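Local coordinates for protein mitochondrial association factor 1 (Toxoplasma gondii, PDB 6BXS) that probably serves at the host-parasite interface as a macro-domain paralogue of the factor that ties host mitochondria to the parasite's vacuole, at residues 31-36 and 63-68. Numbering follows the deposited sequence.
Sequences DGFTPL and NGEFAD. With SO4 (sulfate ion), chain E.
L36 reaches across to helix 61-76 with its two methyls doing different jobs. CD2 sits over one face of the F66 ring, 3.8 Å from the ring centroid and 16° off the normal, a CH-pi contact displaced toward the CG side of the ring. The same methyl presses on the helix backbone, 3.5 Å from F66 CA. Its sister CD1 is turned the other way, to the edge of the F33 ring in the plane of that ring, and lies 4.2 Å from E65 CB, so the L36 side chain is wedged between the edge of one phenylalanine ring and the face of the other. CG of L36 stands anti to the carbonyl carbon, beside its own N (chi1 -78°), which directs the branch toward the helix.

F33 makes the second, slighter touch. Its CZ meets E65 CG at 4.1 Å, the ring approached obliquely, and the two side chains run antiparallel alongside one another, that of E65 bent at chi2.

No hydrogen bond joins the two segments; the loop is held from outside them. F33 O accepts from S27, P35 O from R215, and T34 OG1 bonds to Y258 N. F66 also packs on T47 and D49 of strand 45-50 and on M167 of strand 166-170. Beside L36, a sulfate, probably from the crystallisation liquor, takes the L36 N-H on O2 at 3.0 Å, nearly straight at 162°; R29, T69, Y37 N and H159 also bind it. The arrangement is apolar loop-on-helix packing, placing the 31-36 connection against the helix that follows central strand 45-50 in this macro-domain-like alpha/beta fold.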
loop_
_atom_site.group_PDB
_atom_site.type_symbol
_atom_site.label_atom_id
_atom_site.label_comp_id
_atom_site.label_asym_id
_atom_site.label_seq_id
_atom_site.Cartn_x
_atom_site.Cartn_y
_atom_site.Cartn_z
ATOM N N ASP A 31 -18.534 -7.936 -2.520
ATOM C CA ASP A 31 -17.298 -8.646 -2.849
ATOM C C ASP A 31 -16.434 -8.890 -1.611
ATOM O O ASP A 31 -15.230 -9.120 -1.723
ATOM C CB ASP A 31 -16.500 -7.873 -3.904
ATOM C CG ASP A 31 -17.251 -7.736 -5.213
ATOM O OD1 ASP A 31 -18.497 -7.659 -5.178
ATOM O OD2 ASP A 31 -16.595 -7.715 -6.276
ATOM N N GLY A 32 -17.058 -8.851 -0.436
ATOM C CA GLY A 32 -16.379 -9.152 0.812
ATOM C C GLY A 32 -15.241 -8.200 1.127
ATOM O O GLY A 32 -14.265 -8.585 1.772
ATOM N N PHE A 33 -15.375 -6.955 0.677
ATOM C CA PHE A 33 -14.328 -5.947 0.836
ATOM C C PHE A 33 -13.945 -5.733 2.302
ATOM O O PHE A 33 -14.799 -5.481 3.151
ATOM C CB PHE A 33 -14.780 -4.619 0.216
ATOM C CG PHE A 33 -13.736 -3.536 0.265
ATOM C CD1 PHE A 33 -12.758 -3.452 -0.715
ATOM C CD2 PHE A 33 -13.737 -2.598 1.284
ATOM C CE1 PHE A 33 -11.799 -2.458 -0.673
ATOM C CE2 PHE A 33 -12.781 -1.600 1.328
ATOM C CZ PHE A 33 -11.809 -1.531 0.351
ATOM N N THR A 34 -12.651 -5.835 2.585
ATOM C CA THR A 34 -12.135 -5.640 3.937
ATOM C C THR A 34 -12.131 -4.160 4.318
ATOM O O THR A 34 -11.762 -3.317 3.501
ATOM C CB THR A 34 -10.707 -6.203 4.062
ATOM O OG1 THR A 34 -10.687 -7.553 3.581
ATOM C CG2 THR A 34 -10.221 -6.160 5.509
ATOM N N PRO A 35 -12.543 -3.833 5.558
ATOM C CA PRO A 35 -12.474 -2.426 5.966
ATOM C C PRO A 35 -11.042 -1.904 5.957
ATOM O O PRO A 35 -10.116 -2.640 6.302
ATOM C CB PRO A 35 -13.049 -2.436 7.390
ATOM C CG PRO A 35 -13.849 -3.691 7.477
ATOM C CD PRO A 35 -13.138 -4.679 6.607
ATOM N N LEU A 36 -10.868 -0.649 5.552
ATOM C CA LEU A 36 -9.549 -0.029 5.508
ATOM C C LEU A 36 -8.931 0.015 6.899
ATOM O O LEU A 36 -7.758 -0.310 7.078
ATOM C CB LEU A 36 -9.639 1.384 4.927
ATOM C CG LEU A 36 -9.780 1.505 3.406
ATOM C CD1 LEU A 36 -10.893 0.631 2.860
ATOM C CD2 LEU A 36 -10.021 2.958 3.032
ATOM N N ASN A 63 -8.971 3.018 -4.042
ATOM C CA ASN A 63 -8.558 4.414 -3.980
ATOM C C ASN A 63 -9.744 5.308 -3.653
ATOM O O ASN A 63 -9.637 6.233 -2.848
ATOM C CB ASN A 63 -7.917 4.838 -5.304
ATOM C CG ASN A 63 -7.198 6.172 -5.207
ATOM O OD1 ASN A 63 -6.758 6.579 -4.134
ATOM N ND2 ASN A 63 -7.077 6.862 -6.333
ATOM N N GLY A 64 -10.879 5.012 -4.277
ATOM C CA GLY A 64 -12.110 5.735 -4.020
ATOM C C GLY A 64 -12.615 5.531 -2.605
ATOM O O GLY A 64 -13.160 6.452 -1.998
ATOM N N GLU A 65 -12.435 4.323 -2.076
ATOM C CA GLU A 65 -12.852 4.021 -0.710
ATOM C C GLU A 65 -11.995 4.789 0.290
ATOM O O GLU A 65 -12.492 5.255 1.316
ATOM C CB GLU A 65 -12.767 2.518 -0.430
ATOM C CG GLU A 65 -13.729 1.676 -1.252
ATOM C CD GLU A 65 -15.185 1.990 -0.958
ATOM O OE1 GLU A 65 -15.496 2.366 0.193
ATOM O OE2 GLU A 65 -16.017 1.866 -1.882
ATOM N N PHE A 66 -10.705 4.912 -0.012
ATOM C CA PHE A 66 -9.793 5.696 0.816
ATOM C C PHE A 66 -10.233 7.157 0.858
ATOM O O PHE A 66 -10.290 7.771 1.922
ATOM C CB PHE A 66 -8.357 5.601 0.284
ATOM C CG PHE A 66 -7.415 4.870 1.198
ATOM C CD1 PHE A 66 -6.976 5.455 2.375
ATOM C CD2 PHE A 66 -6.954 3.606 0.875
ATOM C CE1 PHE A 66 -6.104 4.789 3.215
ATOM C CE2 PHE A 66 -6.080 2.936 1.710
ATOM C CZ PHE A 66 -5.655 3.528 2.881
ATOM N N ALA A 67 -10.541 7.707 -0.311
ATOM C CA ALA A 67 -10.985 9.093 -0.410
ATOM C C ALA A 67 -12.296 9.311 0.339
ATOM O O ALA A 67 -12.431 10.268 1.100
ATOM C CB ALA A 67 -11.136 9.488 -1.862
ATOM N N ASP A 68 -13.258 8.420 0.119
ATOM C CA ASP A 68 -14.549 8.498 0.795
ATOM C C ASP A 68 -14.386 8.471 2.309
ATOM O O ASP A 68 -15.051 9.217 3.026
ATOM C CB ASP A 68 -15.455 7.347 0.349
ATOM C CG ASP A 68 -15.853 7.450 -1.112
ATOM O OD1 ASP A 68 -15.744 8.557 -1.682
ATOM O OD2 ASP A 68 -16.276 6.427 -1.692
HETATM S S SO4 E . -13.529 1.869 6.558
HETATM O O1 SO4 E . -13.701 3.287 6.253
HETATM O O2 SO4 E . -13.285 1.134 5.320
HETATM O O3 SO4 E . -14.735 1.350 7.199
HETATM O O4 SO4 E . -12.393 1.701 7.461
#